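Local coordinates for sugar ABC transporter substrate-binding protein, BlMnBP1 (Bifidobacterium animalis subsp. lactis ATCC 27673, PDB 6I5R), which binds mannobiose and probably delivers manno-oligosaccharides to an ABC transporter that supports growth on beta-mannan, at residues Asn394-Ser397 and Asp398-Leu401; Met429-Trp432 and Asn433-Ala437. All coordinates share one frame; numbering follows the deposited sequence.

Contact 1 lies at the C-terminal end of helix 391-399, and contact 2 follows it along the chain in helix 425-443, after helix 409-420 has intervened. Their centres are about 11 Å apart, on the same side of the chain's centre, and the two meet through W436: L401 CD1 lies 3.5 Å from W436 CE3, and V395 CG1 the same distance from W436 CZ2. With S399 also touching this indole, the last long helix is packed against the end of a preceding one. Neither contact contributes a residue to the glycan pocket of this solute-binding protein. Each instead carries a zinc-bound side chain, N394 and E431 holding two separate ions.

Contact 1 (Asn394-Ser397 and Asp398-Leu401); sequences NVNS and DSEL. With ZN (zinc ion), chain J.
S399 turns its hydroxyl back along the helix and gives its hydrogen to the backbone carbonyl of N396, with OG 2.9 Å from O. It approaches above the carbonyl plane, 39° out of it. A first torsion of 74°, which sets OG between the backbone N and the carbonyl carbon, is what brings the oxygen back over the preceding turn. The same OG accepts the backbone N-H of L401 at 3.0 Å, so one hydroxyl joins the last turn to the chain two residues on. This is an ST turn built onto a helix C-terminus. The regular bonds from D398 N to N394 O and from S399 N to V395 O are still intact, but E400, with positive phi, leaves the helix; its N-H goes to S397 O at 3.1 Å and more weakly to N396 O. Replacing S399 by alanine removes OG, which would probably leave the L401 N-H without this acceptor and N396 O without its hydroxyl donor. On the exposed side, a water spans S397 OG, 3.0 Å away, and E400 OE2, to which it donates; the bend of the glutamate chain at chi2 helps bring its carboxylate to that water. N394 belongs to another neighbourhood: its OD1 binds zinc at 2.3 Å, alongside a water at 2.1 Å from the metal and the side chains of D107, S109 and D390. Farther out, N396 OD1 receives the backbone N-H of I403, so its amide holds the loop that follows the helix, while D398 OD2 accepts from N443 ND2 and ties this turn to the end of helix 425-443.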
loop_
_atom_site.group_PDB
_atom_site.type_symbol
_atom_site.label_atom_id
_atom_site.label_comp_id
_atom_site.label_asym_id
_atom_site.label_seq_id
_atom_site.Cartn_x
_atom_site.Cartn_y
_atom_site.Cartn_z
ATOM N N ASN A 394 0.536 -18.635 -2.915
ATOM C CA ASN A 394 1.336 -19.806 -3.220
ATOM C C ASN A 394 2.023 -19.694 -4.573
ATOM O O ASN A 394 3.179 -20.097 -4.724
ATOM C CB ASN A 394 0.445 -21.040 -3.170
ATOM C CG ASN A 394 -0.002 -21.383 -1.760
ATOM O OD1 ASN A 394 0.370 -20.728 -0.764
ATOM N ND2 ASN A 394 -0.864 -22.367 -1.678
ATOM N N VAL A 395 1.327 -19.175 -5.577
ATOM C CA VAL A 395 1.989 -18.934 -6.852
ATOM C C VAL A 395 3.062 -17.877 -6.676
ATOM O O VAL A 395 4.128 -17.942 -7.298
ATOM C CB VAL A 395 0.956 -18.513 -7.915
ATOM C CG1 VAL A 395 1.650 -18.058 -9.199
ATOM C CG2 VAL A 395 -0.046 -19.655 -8.177
ATOM N N ASN A 396 2.768 -16.861 -5.867
ATOM C CA ASN A 396 3.720 -15.787 -5.602
ATOM C C ASN A 396 4.998 -16.335 -4.988
ATOM O O ASN A 396 6.114 -15.995 -5.403
ATOM C CB ASN A 396 3.094 -14.795 -4.643
ATOM C CG ASN A 396 3.048 -13.427 -5.176
ATOM O OD1 ASN A 396 3.815 -13.074 -6.083
ATOM N ND2 ASN A 396 2.162 -12.615 -4.601
ATOM N N SER A 397 4.847 -17.156 -3.953
ATOM C CA SER A 397 5.996 -17.767 -3.310
ATOM C C SER A 397 6.776 -18.647 -4.285
ATOM O O SER A 397 7.997 -18.492 -4.445
ATOM C CB SER A 397 5.506 -18.556 -2.100
ATOM O OG SER A 397 6.550 -19.304 -1.537
ATOM N N ASP A 398 6.096 -19.552 -4.986
ATOM C CA ASP A 398 6.822 -20.482 -5.843
ATOM C C ASP A 398 7.475 -19.776 -7.042
ATOM O O ASP A 398 8.539 -20.203 -7.518
ATOM C CB ASP A 398 5.870 -21.591 -6.300
ATOM C CG ASP A 398 5.413 -22.516 -5.151
ATOM O OD1 ASP A 398 6.066 -22.561 -4.047
ATOM O OD2 ASP A 398 4.374 -23.212 -5.372
ATOM N N SER A 399 6.868 -18.687 -7.535
ATOM C CA SER A 399 7.437 -17.937 -8.637
ATOM C C SER A 399 8.631 -17.107 -8.211
ATOM O O SER A 399 9.428 -16.712 -9.070
ATOM C CB SER A 399 6.398 -16.989 -9.219
ATOM O OG SER A 399 6.208 -15.897 -8.334
ATOM N N GLU A 400 8.711 -16.767 -6.932
ATOM C CA GLU A 400 9.710 -15.854 -6.382
ATOM C C GLU A 400 9.544 -14.427 -6.891
ATOM O O GLU A 400 10.499 -13.646 -6.866
ATOM C CB GLU A 400 11.133 -16.368 -6.666
ATOM C CG GLU A 400 11.419 -17.754 -6.046
ATOM C CD GLU A 400 11.715 -17.685 -4.578
ATOM O OE1 GLU A 400 12.539 -18.502 -4.096
ATOM O OE2 GLU A 400 11.103 -16.838 -3.887
ATOM N N LEU A 401 8.353 -14.067 -7.378
ATOM C CA LEU A 401 8.118 -12.728 -7.903
ATOM C C LEU A 401 7.532 -11.784 -6.871
ATOM O O LEU A 401 7.676 -10.560 -7.010
ATOM C CB LEU A 401 7.160 -12.783 -9.088
ATOM C CG LEU A 401 7.701 -13.467 -10.327
ATOM C CD1 LEU A 401 6.709 -13.283 -11.454
ATOM C CD2 LEU A 401 8.990 -12.867 -10.738
HETATM ZN ZN ZN J . -0.334 -20.552 1.397
HETATM O O HOH W 1 9.327 -18.081 -1.658
HETATM O O HOH W 2 0.173 -22.528 0.777
#

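Contact 2 (Met429-Trp432 and Asn433-Ala437); sequences MDEW and NQKWA. With ZN (zinc ion), chain E.
N433 continues the helix from M429, its backbone N-H reaching M429 O at 2.8 Å. Its amide is divided between two partners: OD1 takes the backbone N-H of F229 in a neighbouring loop, and ND2 donates to a water that in turn donates to D430 OD1, so the side chain is held at both ends. One residue back, W432 points its indole into the interior. M429 CE lies over one ring face, 3.6 Å above the plane and offset toward the rim, while Y244 and F229 meet the indole edge-to-face. The W432 carbonyl accepts the N-H of W436 at 2.9 Å, nearly in line with the C=O bond. E431, the residue before, carries its carboxylate to zinc. With CG anti to the backbone N (chi1 -169°) and the chain extended, it binds through OE2 at 2.0 Å, with OE1 at a long 2.6 Å and a water 2.1 Å from the metal. K435 runs alongside it, and NZ forms a salt bridge to OE2 at 3.2 Å, arriving 46° out of the carboxylate plane; R423 pairs with OE1. Metal and two cations around one carboxylate would be expected to keep it ionised. Such a division, tryptophans packed inward and an i to i+4 acid-lysine pair outside, is characteristic of an amphipathic helix, here helix 425-443 near the C-terminus.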
loop_
_atom_site.group_PDB
_atom_site.type_symbol
_atom_site.label_atom_id
_atom_site.label_comp_id
_atom_site.label_asym_id
_atom_site.label_seq_id
_atom_site.Cartn_x
_atom_site.Cartn_y
_atom_site.Cartn_z
ATOM N N MET A 429 9.758 -8.888 -19.026
ATOM C CA MET A 429 8.460 -9.481 -18.763
ATOM C C MET A 429 8.443 -10.955 -19.146
ATOM O O MET A 429 7.795 -11.759 -18.480
ATOM C CB MET A 429 7.385 -8.710 -19.501
ATOM C CG MET A 429 7.255 -7.274 -19.017
ATOM S SD MET A 429 6.621 -7.073 -17.336
ATOM C CE MET A 429 8.117 -6.807 -16.409
ATOM N N ASP A 430 9.179 -11.327 -20.196
ATOM C CA ASP A 430 9.283 -12.729 -20.573
ATOM C C ASP A 430 9.957 -13.545 -19.481
ATOM O O ASP A 430 9.514 -14.658 -19.186
ATOM C CB ASP A 430 10.047 -12.880 -21.896
ATOM C CG ASP A 430 10.084 -14.311 -22.386
ATOM O OD1 ASP A 430 9.013 -14.965 -22.445
ATOM O OD2 ASP A 430 11.186 -14.764 -22.731
ATOM N N GLU A 431 11.024 -13.017 -18.869
ATOM C CA GLU A 431 11.643 -13.725 -17.742
ATOM C C GLU A 431 10.633 -13.966 -16.625
ATOM O O GLU A 431 10.513 -15.082 -16.107
ATOM C CB GLU A 431 12.852 -12.959 -17.199
ATOM C CG GLU A 431 13.682 -13.790 -16.204
ATOM C CD GLU A 431 14.616 -12.970 -15.318
ATOM O OE1 GLU A 431 14.666 -11.713 -15.366
ATOM O OE2 GLU A 431 15.345 -13.602 -14.534
ATOM N N TRP A 432 9.905 -12.925 -16.226
ATOM C CA TRP A 432 8.903 -13.112 -15.182
ATOM C C TRP A 432 7.831 -14.119 -15.602
ATOM O O TRP A 432 7.390 -14.932 -14.794
ATOM C CB TRP A 432 8.241 -11.781 -14.818
ATOM C CG TRP A 432 9.115 -10.681 -14.298
ATOM C CD1 TRP A 432 10.479 -10.613 -14.303
ATOM C CD2 TRP A 432 8.657 -9.459 -13.691
ATOM N NE1 TRP A 432 10.886 -9.428 -13.739
ATOM C CE2 TRP A 432 9.793 -8.698 -13.367
ATOM C CE3 TRP A 432 7.389 -8.933 -13.411
ATOM C CZ2 TRP A 432 9.703 -7.446 -12.774
ATOM C CZ3 TRP A 432 7.297 -7.699 -12.822
ATOM C CH2 TRP A 432 8.443 -6.964 -12.507
ATOM N N ASN A 433 7.349 -14.038 -16.845
ATOM C CA ASN A 433 6.283 -14.937 -17.273
ATOM C C ASN A 433 6.693 -16.400 -17.134
ATOM O O ASN A 433 5.870 -17.248 -16.784
ATOM C CB ASN A 433 5.885 -14.640 -18.722
ATOM C CG ASN A 433 4.931 -13.478 -18.823
ATOM O OD1 ASN A 433 4.128 -13.250 -17.921
ATOM N ND2 ASN A 433 4.999 -12.742 -19.927
ATOM N N GLN A 434 7.948 -16.728 -17.461
ATOM C CA GLN A 434 8.366 -18.129 -17.432
ATOM C C GLN A 434 8.411 -18.657 -15.995
ATOM O O GLN A 434 7.985 -19.795 -15.721
ATOM C CB GLN A 434 9.715 -18.258 -18.165
ATOM C CG GLN A 434 9.544 -18.084 -19.675
ATOM C CD GLN A 434 10.770 -17.597 -20.449
ATOM O OE1 GLN A 434 11.832 -17.315 -19.879
ATOM N NE2 GLN A 434 10.608 -17.487 -21.765
ATOM N N LYS A 435 8.846 -17.821 -15.053
ATOM C CA LYS A 435 8.837 -18.210 -13.649
ATOM C C LYS A 435 7.415 -18.297 -13.121
ATOM O O LYS A 435 7.080 -19.223 -12.372
ATOM C CB LYS A 435 9.650 -17.225 -12.809
ATOM C CG LYS A 435 11.158 -17.305 -13.108
ATOM C CD LYS A 435 12.019 -16.360 -12.292
ATOM C CE LYS A 435 13.492 -16.488 -12.711
ATOM N NZ LYS A 435 14.355 -15.442 -12.072
ATOM N N TRP A 436 6.563 -17.334 -13.490
ATOM C CA TRP A 436 5.170 -17.378 -13.059
ATOM C C TRP A 436 4.452 -18.562 -13.672
ATOM O O TRP A 436 3.701 -19.263 -12.989
ATOM C CB TRP A 436 4.463 -16.095 -13.468
ATOM C CG TRP A 436 3.153 -15.894 -12.862
ATOM C CD1 TRP A 436 1.945 -16.166 -13.427
ATOM C CD2 TRP A 436 2.884 -15.311 -11.594
ATOM N NE1 TRP A 436 0.934 -15.802 -12.578
ATOM C CE2 TRP A 436 1.489 -15.276 -11.443
ATOM C CE3 TRP A 436 3.689 -14.843 -10.557
ATOM C CZ2 TRP A 436 0.883 -14.793 -10.305
ATOM C CZ3 TRP A 436 3.088 -14.361 -9.445
ATOM C CH2 TRP A 436 1.697 -14.349 -9.313
ATOM N N ALA A 437 4.706 -18.811 -14.955
ATOM C CA ALA A 437 4.014 -19.874 -15.663
ATOM C C ALA A 437 4.261 -21.230 -15.005
ATOM O O ALA A 437 3.334 -22.037 -14.894
ATOM C CB ALA A 437 4.438 -19.861 -17.129
HETATM ZN ZN ZN E . 15.858 -12.350 -13.089
HETATM O O HOH W 3 6.494 -13.660 -22.280
HETATM O O HOH W 4 12.380 -17.333 -16.793
HETATM O O HOH W 5 16.675 -13.641 -11.660
#